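PDB 2D42: non-toxic crystal protein from Bacillus thuringiensis, which is a non-toxic parasporal inclusion protein of undefined function that closely resembles beta-pore-forming toxins of the aerolysin and epsilon-toxin type. Local coordinates for residues A[55-63]-A[74-82]; A[144-155]-A[238-249]. All blocks are in the same frame, centred on the assembly; numbering follows the deposited sequence.

Contact 1: residues A[55-63]-A[74-82]; sequences HIVLDRRII and VFSFSNAYT
D59, whose CB rests against CE1 of the F77 ring at 3.6 Å, has its OD1 gripped twice from its own strand. The backbone N of R60 donates to D59 OD1 over 2.9 Å, on the anti side of the carboxylate, and NE of R61 adds a weak hydrogen bond within a salt bridge. D59 OD2 lies in the F77 ring plane, at its edge. R61 CG, anti to the carbonyl carbon (chi1 -69°), lies against F77 CE1, and the bend at chi2 leads the guanidinium away from 74-82. Strands 55-63 and 74-82 run roughly antiparallel; their axes come no closer than 7.9 Å, too far for backbone pairing, and they pack mainly through side chains across a curled sheet, consistent with the elongated aerolysin-type toxins. L58 and D59 form a classic beta bulge opposite Y156 of strand 150-185, and both turn inward to F77, N79 and Y81. Y156 also stacks on F77. At one end I63 comes from the direction opposite to F75: its CD1 makes a CH-pi contact 3.9 Å from the F75 ring centroid, over one face, and its CG1 touches F75 CE1 at 3.5 Å. At the other end L58 CD2 meets Y81 CD1 at 3.6 Å. The Y81 ring, CG anti to the backbone N (chi1 -157°), extends to I56, whose CD1 sits 3.6 Å from Y81 CZ, crossing at about a right angle.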
loop_
_atom_site.group_PDB
_atom_site.type_symbol
_atom_site.label_atom_id
_atom_site.label_comp_id
_atom_site.label_asym_id
_atom_site.label_seq_id
_atom_site.Cartn_x
_atom_site.Cartn_y
_atom_site.Cartn_z
ATOM N N HIS A 55 6.486 8.036 22.353
ATOM C CA HIS A 55 6.244 9.450 22.600
ATOM C C HIS A 55 7.502 10.199 22.185
ATOM O O HIS A 55 8.527 10.133 22.859
ATOM C CB HIS A 55 5.942 9.684 24.081
ATOM C CG HIS A 55 4.485 9.616 24.421
ATOM N ND1 HIS A 55 3.650 8.630 23.939
ATOM C CD2 HIS A 55 3.713 10.418 25.193
ATOM C CE1 HIS A 55 2.427 8.830 24.396
ATOM N NE2 HIS A 55 2.438 9.909 25.160
ATOM N N ILE A 56 7.405 10.895 21.059
ATOM C CA ILE A 56 8.512 11.647 20.489
ATOM C C ILE A 56 8.455 13.139 20.818
ATOM O O ILE A 56 7.453 13.805 20.554
ATOM C CB ILE A 56 8.512 11.503 18.956
ATOM C CG1 ILE A 56 8.581 10.024 18.581
ATOM C CG2 ILE A 56 9.678 12.272 18.349
ATOM C CD1 ILE A 56 8.420 9.771 17.105
ATOM N N VAL A 57 9.533 13.658 21.396
ATOM C CA VAL A 57 9.603 15.078 21.712
ATOM C C VAL A 57 9.985 15.808 20.428
ATOM O O VAL A 57 11.129 15.738 19.977
ATOM C CB VAL A 57 10.653 15.362 22.798
ATOM C CG1 VAL A 57 10.839 16.876 22.976
ATOM C CG2 VAL A 57 10.205 14.735 24.109
ATOM N N LEU A 58 9.011 16.484 19.827
ATOM C CA LEU A 58 9.225 17.223 18.585
ATOM C C LEU A 58 9.922 18.555 18.812
ATOM O O LEU A 58 10.710 19.004 17.975
ATOM C CB LEU A 58 7.879 17.482 17.890
ATOM C CG LEU A 58 7.084 16.281 17.360
ATOM C CD1 LEU A 58 5.729 16.750 16.840
ATOM C CD2 LEU A 58 7.871 15.593 16.256
ATOM N N ASP A 59 9.645 19.189 19.950
ATOM C CA ASP A 59 10.236 20.494 20.231
ATOM C C ASP A 59 10.091 20.822 21.717
ATOM O O ASP A 59 9.304 20.204 22.432
ATOM C CB ASP A 59 9.491 21.555 19.407
ATOM C CG ASP A 59 10.365 22.730 18.994
ATOM O OD1 ASP A 59 11.418 22.993 19.625
ATOM O OD2 ASP A 59 9.961 23.411 18.022
ATOM N N ARG A 60 10.850 21.811 22.164
ATOM C CA ARG A 60 10.813 22.266 23.548
ATOM C C ARG A 60 11.223 23.724 23.524
ATOM O O ARG A 60 12.271 24.056 22.990
ATOM C CB ARG A 60 11.804 21.478 24.422
ATOM C CG ARG A 60 11.961 22.067 25.827
ATOM C CD ARG A 60 13.074 21.397 26.653
ATOM N NE ARG A 60 14.221 22.286 26.861
ATOM C CZ ARG A 60 14.685 22.656 28.054
ATOM N NH1 ARG A 60 14.104 22.220 29.167
ATOM N NH2 ARG A 60 15.738 23.464 28.135
ATOM N N ARG A 61 10.396 24.597 24.089
ATOM C CA ARG A 61 10.711 26.026 24.124
ATOM C C ARG A 61 10.484 26.582 25.514
ATOM O O ARG A 61 9.756 25.999 26.319
ATOM C CB ARG A 61 9.854 26.803 23.119
ATOM C CG ARG A 61 10.202 26.511 21.688
ATOM C CD ARG A 61 11.630 26.952 21.400
ATOM N NE ARG A 61 12.222 26.171 20.330
ATOM C CZ ARG A 61 13.525 26.127 20.068
ATOM N NH1 ARG A 61 14.384 26.825 20.800
ATOM N NH2 ARG A 61 13.971 25.374 19.075
ATOM N N ILE A 62 11.087 27.733 25.776
ATOM C CA ILE A 62 10.982 28.346 27.080
ATOM C C ILE A 62 10.572 29.806 27.064
ATOM O O ILE A 62 11.066 30.589 26.261
ATOM C CB ILE A 62 12.337 28.238 27.820
ATOM C CG1 ILE A 62 12.696 26.759 28.005
ATOM C CG2 ILE A 62 12.267 28.982 29.157
ATOM C CD1 ILE A 62 14.062 26.511 28.583
ATOM N N ILE A 63 9.649 30.164 27.947
ATOM C CA ILE A 63 9.234 31.552 28.083
ATOM C C ILE A 63 9.531 31.891 29.534
ATOM O O ILE A 63 8.933 31.326 30.446
ATOM C CB ILE A 63 7.739 31.745 27.794
ATOM C CG1 ILE A 63 7.460 31.423 26.320
ATOM C CG2 ILE A 63 7.331 33.171 28.142
ATOM C CD1 ILE A 63 6.001 31.592 25.909
ATOM N N VAL A 74 2.505 32.349 24.864
ATOM C CA VAL A 74 1.891 31.477 23.878
ATOM C C VAL A 74 2.986 30.731 23.132
ATOM O O VAL A 74 3.916 31.346 22.599
ATOM C CB VAL A 74 1.039 32.273 22.847
ATOM C CG1 VAL A 74 0.566 31.347 21.738
ATOM C CG2 VAL A 74 -0.186 32.886 23.535
ATOM N N PHE A 75 2.885 29.406 23.137
ATOM C CA PHE A 75 3.825 28.552 22.426
ATOM C C PHE A 75 3.148 28.163 21.116
ATOM O O PHE A 75 2.084 27.546 21.122
ATOM C CB PHE A 75 4.122 27.272 23.216
ATOM C CG PHE A 75 4.940 27.492 24.456
ATOM C CD1 PHE A 75 6.286 27.823 24.366
ATOM C CD2 PHE A 75 4.367 27.351 25.715
ATOM C CE1 PHE A 75 7.053 28.011 25.513
ATOM C CE2 PHE A 75 5.130 27.539 26.875
ATOM C CZ PHE A 75 6.473 27.868 26.770
ATOM N N SER A 76 3.750 28.542 19.997
ATOM C CA SER A 76 3.203 28.179 18.701
ATOM C C SER A 76 4.182 27.206 18.034
ATOM O O SER A 76 5.294 27.585 17.656
ATOM C CB SER A 76 3.016 29.415 17.823
ATOM O OG SER A 76 2.702 29.011 16.507
ATOM N N PHE A 77 3.748 25.957 17.885
ATOM C CA PHE A 77 4.574 24.915 17.298
ATOM C C PHE A 77 4.141 24.492 15.899
ATOM O O PHE A 77 2.955 24.441 15.585
ATOM C CB PHE A 77 4.559 23.673 18.194
ATOM C CG PHE A 77 5.254 23.856 19.514
ATOM C CD1 PHE A 77 6.642 23.964 19.578
ATOM C CD2 PHE A 77 4.524 23.877 20.699
ATOM C CE1 PHE A 77 7.294 24.084 20.809
ATOM C CE2 PHE A 77 5.163 23.999 21.930
ATOM C CZ PHE A 77 6.549 24.101 21.984
ATOM N N SER A 78 5.131 24.167 15.079
ATOM C CA SER A 78 4.922 23.705 13.717
ATOM C C SER A 78 6.063 22.755 13.407
ATOM O O SER A 78 7.210 23.173 13.297
ATOM C CB SER A 78 4.953 24.869 12.729
ATOM O OG SER A 78 5.022 24.379 11.401
ATOM N N ASN A 79 5.756 21.476 13.264
ATOM C CA ASN A 79 6.798 20.517 12.979
ATOM C C ASN A 79 6.327 19.507 11.932
ATOM O O ASN A 79 5.285 18.871 12.082
ATOM C CB ASN A 79 7.219 19.848 14.294
ATOM C CG ASN A 79 7.677 20.875 15.352
ATOM O OD1 ASN A 79 8.818 21.345 15.341
ATOM N ND2 ASN A 79 6.770 21.240 16.248
ATOM N N ALA A 80 7.091 19.393 10.852
ATOM C CA ALA A 80 6.759 18.474 9.771
ATOM C C ALA A 80 7.484 17.157 9.999
ATOM O O ALA A 80 8.673 17.046 9.722
ATOM C CB ALA A 80 7.163 19.079 8.423
ATOM N N TYR A 81 6.756 16.166 10.507
ATOM C CA TYR A 81 7.312 14.850 10.800
ATOM C C TYR A 81 7.063 13.862 9.668
ATOM O O TYR A 81 5.963 13.777 9.128
ATOM C CB TYR A 81 6.694 14.293 12.086
ATOM C CG TYR A 81 7.553 13.251 12.761
ATOM C CD1 TYR A 81 8.737 13.615 13.414
ATOM C CD2 TYR A 81 7.207 11.900 12.724
ATOM C CE1 TYR A 81 9.559 12.657 14.016
ATOM C CE2 TYR A 81 8.019 10.931 13.320
ATOM C CZ TYR A 81 9.195 11.316 13.963
ATOM O OH TYR A 81 10.014 10.368 14.540
ATOM N N THR A 82 8.091 13.093 9.338
ATOM C CA THR A 82 8.003 12.112 8.270
ATOM C C THR A 82 7.963 10.693 8.796
ATOM O O THR A 82 8.884 10.258 9.482
ATOM C CB THR A 82 9.200 12.217 7.325
ATOM O OG1 THR A 82 9.190 13.498 6.689
ATOM C CG2 THR A 82 9.142 11.121 6.269
#

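Contact 2: residues A[144-155]-A[238-249]; sequences IRVPPFHRATGV and IDVVIEPLPGHA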
loop_
_atom_site.group_PDB
_atom_site.type_symbol
_atom_site.label_atom_id
_atom_site.label_comp_id
_atom_site.label_asym_id
_atom_site.label_seq_id
_atom_site.Cartn_x
_atom_site.Cartn_y
_atom_site.Cartn_z
ATOM N N ILE A 144 -0.444 30.213 28.064
ATOM C CA ILE A 144 -0.105 29.946 29.450
ATOM C C ILE A 144 0.089 31.240 30.217
ATOM O O ILE A 144 0.492 32.249 29.650
ATOM C CB ILE A 144 1.218 29.137 29.526
ATOM C CG1 ILE A 144 1.502 28.725 30.964
ATOM C CG2 ILE A 144 2.375 29.974 28.984
ATOM C CD1 ILE A 144 0.496 27.745 31.503
ATOM N N ARG A 145 -0.205 31.212 31.509
ATOM C CA ARG A 145 -0.009 32.388 32.331
ATOM C C ARG A 145 1.252 32.136 33.122
ATOM O O ARG A 145 1.315 31.213 33.933
ATOM C CB ARG A 145 -1.190 32.609 33.278
ATOM C CG ARG A 145 -0.985 33.791 34.215
ATOM C CD ARG A 145 -2.254 34.136 34.982
ATOM N NE ARG A 145 -3.320 34.574 34.083
ATOM C CZ ARG A 145 -4.507 35.017 34.487
ATOM N NH1 ARG A 145 -4.790 35.083 35.784
ATOM N NH2 ARG A 145 -5.411 35.400 33.594
ATOM N N VAL A 146 2.271 32.947 32.876
ATOM C CA VAL A 146 3.527 32.772 33.577
ATOM C C VAL A 146 3.620 33.723 34.751
ATOM O O VAL A 146 3.751 34.936 34.576
ATOM C CB VAL A 146 4.730 33.023 32.661
ATOM C CG1 VAL A 146 6.001 32.635 33.389
ATOM C CG2 VAL A 146 4.571 32.231 31.366
ATOM N N PRO A 147 3.558 33.176 35.970
ATOM C CA PRO A 147 3.630 33.954 37.208
ATOM C C PRO A 147 4.952 34.694 37.341
ATOM O O PRO A 147 5.962 34.293 36.763
ATOM C CB PRO A 147 3.467 32.892 38.294
ATOM C CG PRO A 147 2.664 31.814 37.600
ATOM C CD PRO A 147 3.338 31.752 36.262
ATOM N N PRO A 148 4.961 35.787 38.115
ATOM C CA PRO A 148 6.183 36.568 38.314
ATOM C C PRO A 148 7.348 35.677 38.737
ATOM O O PRO A 148 7.174 34.734 39.507
ATOM C CB PRO A 148 5.780 37.548 39.412
ATOM C CG PRO A 148 4.337 37.799 39.096
ATOM C CD PRO A 148 3.822 36.405 38.819
ATOM N N PHE A 149 8.532 35.972 38.217
ATOM C CA PHE A 149 9.731 35.217 38.553
ATOM C C PHE A 149 9.601 33.699 38.381
ATOM O O PHE A 149 10.093 32.919 39.203
ATOM C CB PHE A 149 10.150 35.564 39.979
ATOM C CG PHE A 149 10.448 37.030 40.179
ATOM C CD1 PHE A 149 11.639 37.587 39.711
ATOM C CD2 PHE A 149 9.534 37.859 40.825
ATOM C CE1 PHE A 149 11.913 38.944 39.886
ATOM C CE2 PHE A 149 9.800 39.221 41.004
ATOM C CZ PHE A 149 10.989 39.762 40.535
ATOM N N HIS A 150 8.950 33.298 37.295
ATOM C CA HIS A 150 8.748 31.893 36.947
ATOM C C HIS A 150 9.148 31.677 35.483
ATOM O O HIS A 150 9.274 32.633 34.713
ATOM C CB HIS A 150 7.273 31.504 37.082
ATOM C CG HIS A 150 6.851 31.149 38.473
ATOM N ND1 HIS A 150 6.882 32.048 39.518
ATOM C CD2 HIS A 150 6.365 29.993 38.985
ATOM C CE1 HIS A 150 6.433 31.460 40.613
ATOM N NE2 HIS A 150 6.112 30.213 40.316
ATOM N N ARG A 151 9.351 30.424 35.102
ATOM C CA ARG A 151 9.678 30.112 33.719
ATOM C C ARG A 151 8.698 29.029 33.290
ATOM O O ARG A 151 8.315 28.172 34.100
ATOM C CB ARG A 151 11.113 29.589 33.573
ATOM C CG ARG A 151 11.297 28.134 33.969
ATOM C CD ARG A 151 12.567 27.531 33.360
ATOM N NE ARG A 151 13.770 28.192 33.841
ATOM C CZ ARG A 151 14.175 28.171 35.108
ATOM N NH1 ARG A 151 13.471 27.514 36.021
ATOM N NH2 ARG A 151 15.277 28.817 35.467
ATOM N N ALA A 152 8.275 29.085 32.031
ATOM C CA ALA A 152 7.362 28.090 31.492
ATOM C C ALA A 152 8.103 27.310 30.421
ATOM O O ALA A 152 8.675 27.888 29.493
ATOM C CB ALA A 152 6.126 28.757 30.891
ATOM N N THR A 153 8.106 25.994 30.552
ATOM C CA THR A 153 8.774 25.157 29.575
ATOM C C THR A 153 7.734 24.342 28.841
ATOM O O THR A 153 7.090 23.468 29.421
ATOM C CB THR A 153 9.786 24.227 30.248
ATOM O OG1 THR A 153 10.770 25.026 30.908
ATOM C CG2 THR A 153 10.469 23.340 29.222
ATOM N N GLY A 154 7.539 24.671 27.569
ATOM C CA GLY A 154 6.576 23.952 26.762
ATOM C C GLY A 154 7.246 22.878 25.918
ATOM O O GLY A 154 8.134 23.173 25.123
ATOM N N VAL A 155 6.802 21.636 26.089
ATOM C CA VAL A 155 7.344 20.493 25.355
ATOM C C VAL A 155 6.265 19.968 24.413
ATOM O O VAL A 155 5.155 19.655 24.846
ATOM C CB VAL A 155 7.769 19.354 26.331
ATOM C CG1 VAL A 155 8.180 18.119 25.553
ATOM C CG2 VAL A 155 8.931 19.830 27.209
ATOM N N ILE A 238 0.969 19.154 24.139
ATOM C CA ILE A 238 1.846 20.234 24.552
ATOM C C ILE A 238 1.747 20.231 26.068
ATOM O O ILE A 238 0.668 20.398 26.623
ATOM C CB ILE A 238 1.415 21.615 24.030
ATOM C CG1 ILE A 238 1.592 21.686 22.508
ATOM C CG2 ILE A 238 2.259 22.691 24.709
ATOM C CD1 ILE A 238 1.183 23.021 21.885
ATOM N N ASP A 239 2.867 19.990 26.737
ATOM C CA ASP A 239 2.885 19.988 28.187
ATOM C C ASP A 239 3.764 21.136 28.663
ATOM O O ASP A 239 4.891 21.307 28.207
ATOM C CB ASP A 239 3.407 18.653 28.715
ATOM C CG ASP A 239 2.487 17.498 28.360
ATOM O OD1 ASP A 239 1.365 17.430 28.909
ATOM O OD2 ASP A 239 2.880 16.666 27.524
ATOM N N VAL A 240 3.227 21.921 29.584
ATOM C CA VAL A 240 3.946 23.065 30.109
ATOM C C VAL A 240 4.255 22.926 31.596
ATOM O O VAL A 240 3.354 22.776 32.417
ATOM C CB VAL A 240 3.140 24.351 29.896
ATOM C CG1 VAL A 240 3.946 25.558 30.350
ATOM C CG2 VAL A 240 2.744 24.474 28.430
ATOM N N VAL A 241 5.538 22.961 31.925
ATOM C CA VAL A 241 5.972 22.890 33.306
ATOM C C VAL A 241 6.314 24.321 33.704
ATOM O O VAL A 241 7.185 24.953 33.099
ATOM C CB VAL A 241 7.225 22.009 33.470
ATOM C CG1 VAL A 241 7.789 22.172 34.880
ATOM C CG2 VAL A 241 6.873 20.546 33.211
ATOM N N ILE A 242 5.604 24.834 34.702
ATOM C CA ILE A 242 5.823 26.190 35.192
ATOM C C ILE A 242 6.538 26.089 36.534
ATOM O O ILE A 242 6.106 25.353 37.418
ATOM C CB ILE A 242 4.486 26.927 35.382
ATOM C CG1 ILE A 242 3.810 27.124 34.030
ATOM C CG2 ILE A 242 4.713 28.267 36.064
ATOM C CD1 ILE A 242 2.402 27.646 34.137
ATOM N N GLU A 243 7.636 26.815 36.688
ATOM C CA GLU A 243 8.378 26.751 37.937
ATOM C C GLU A 243 9.034 28.077 38.294
ATOM O O GLU A 243 9.346 28.886 37.420
ATOM C CB GLU A 243 9.434 25.646 37.851
ATOM C CG GLU A 243 10.439 25.838 36.734
ATOM C CD GLU A 243 11.230 24.577 36.435
ATOM O OE1 GLU A 243 12.155 24.637 35.596
ATOM O OE2 GLU A 243 10.927 23.522 37.033
ATOM N N PRO A 244 9.251 28.314 39.597
ATOM C CA PRO A 244 9.874 29.553 40.064
ATOM C C PRO A 244 11.362 29.612 39.746
ATOM O O PRO A 244 12.046 28.587 39.697
ATOM C CB PRO A 244 9.609 29.522 41.566
ATOM C CG PRO A 244 9.692 28.057 41.873
ATOM C CD PRO A 244 8.885 27.452 40.737
ATOM N N LEU A 245 11.855 30.822 39.523
ATOM C CA LEU A 245 13.261 31.025 39.235
ATOM C C LEU A 245 14.006 31.026 40.567
ATOM O O LEU A 245 13.467 31.461 41.584
ATOM C CB LEU A 245 13.458 32.368 38.531
ATOM C CG LEU A 245 12.662 32.570 37.239
ATOM C CD1 LEU A 245 12.849 33.990 36.750
ATOM C CD2 LEU A 245 13.120 31.569 36.189
ATOM N N PRO A 246 15.252 30.531 40.580
ATOM C CA PRO A 246 16.063 30.481 41.800
ATOM C C PRO A 246 15.884 31.721 42.681
ATOM O O PRO A 246 16.042 32.852 42.217
ATOM C CB PRO A 246 17.479 30.355 41.252
ATOM C CG PRO A 246 17.273 29.478 40.057
ATOM C CD PRO A 246 16.028 30.064 39.415
ATOM N N GLY A 247 15.544 31.498 43.949
ATOM C CA GLY A 247 15.345 32.601 44.874
ATOM C C GLY A 247 13.896 33.048 44.940
ATOM O O GLY A 247 13.598 34.170 45.356
ATOM N N HIS A 248 12.993 32.163 44.529
ATOM C CA HIS A 248 11.564 32.457 44.530
ATOM C C HIS A 248 10.776 31.182 44.821
ATOM O O HIS A 248 11.346 30.090 44.861
ATOM C CB HIS A 248 11.150 33.033 43.171
ATOM C CG HIS A 248 11.857 34.305 42.811
ATOM N ND1 HIS A 248 11.572 35.511 43.414
ATOM C CD2 HIS A 248 12.857 34.551 41.930
ATOM C CE1 HIS A 248 12.366 36.446 42.921
ATOM N NE2 HIS A 248 13.155 35.889 42.019
ATOM N N ALA A 249 9.469 31.322 45.023
ATOM C CA ALA A 249 8.611 30.175 45.310
ATOM C C ALA A 249 7.229 30.336 44.679
ATOM O O ALA A 249 6.966 31.409 44.092
ATOM C CB ALA A 249 8.476 29.989 46.820
ATOM O OXT ALA A 249 6.424 29.386 44.785
HETATM O O HOH W 1 9.959 25.163 33.595
HETATM O O HOH W 2 4.544 17.134 25.674
#
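F149 and H248 overlap in an offset stack, their ring centroids 4.1 Å apart and planes at 17°; F149 CB lies over the centre of the imidazole, 3.5 Å from its centroid, although H248 is poorly ordered. The H150 ring is clamped between prolines: P147 CB lies over one face near the rim, P244 CA over the centre of the opposite one, with P244 CB in CH-pi contact. In the ring plane, H150 ND1 donates to P148 O at 2.7 Å, bracing the type II turn from P147 to H150. L245 CD2 covers a face of the R151 guanidinium, and CG of E243 lies at its edge. R151 starts from the crowded position between backbone N and carbonyl carbon (chi1 78°) and bends at chi3, bringing NH1 3.2 Å from E243 OE1. The hydrogen bond in this salt bridge is weak, bent to 130° at the hydrogen, and the two planes stand almost perpendicular. Strands 150-155 and 238-244 themselves form a regular antiparallel pair, with R151-E243, T153-V241 and V155-D239 as its hydrogen-bonded pairs. L245 N extends the pairing to F149 O at 2.8 Å. On the sheet face carrying A152, I144 of the preceding strand meets I242 tip to tip, with CD1 of I144 a tight 3.3 Å from CD1 of I242; A152 CB packs on V240 CG1 at 3.9 Å. On the other face, one water joins T153 OG1 to V241 O. The C-terminal tail is held to the turn by the L245-F149 backbone bond, by L245 packed on F149 and R151, and less certainly by the H248 stack; reciprocal backbone bonds hold the strands, and the partly exposed R151-E243 pair is probably secondary to them.

From the N terminus, strand 54-65 leads through a short connection into strand 71-94, and contact 1 closes that local loop by side-chain packing. The chain later returns along strand 129-146, a sheet neighbour of 71-94, and turns at 147-149 into strand 150-185. Contact 2 then closes a loop of 82 intervening residues by bringing in 238-249. The contacts are in series, neither nested nor crossing, with centres about 17 Å apart. Segment 150-155 joins them: one edge pairs with 238-244, the other with 55-63 through probable hydrogen bonds A152 N to I63 O and R61 N to G154 O. F75 packs on the backbone of A152 and G154, and both contacts belong to one curled sheet.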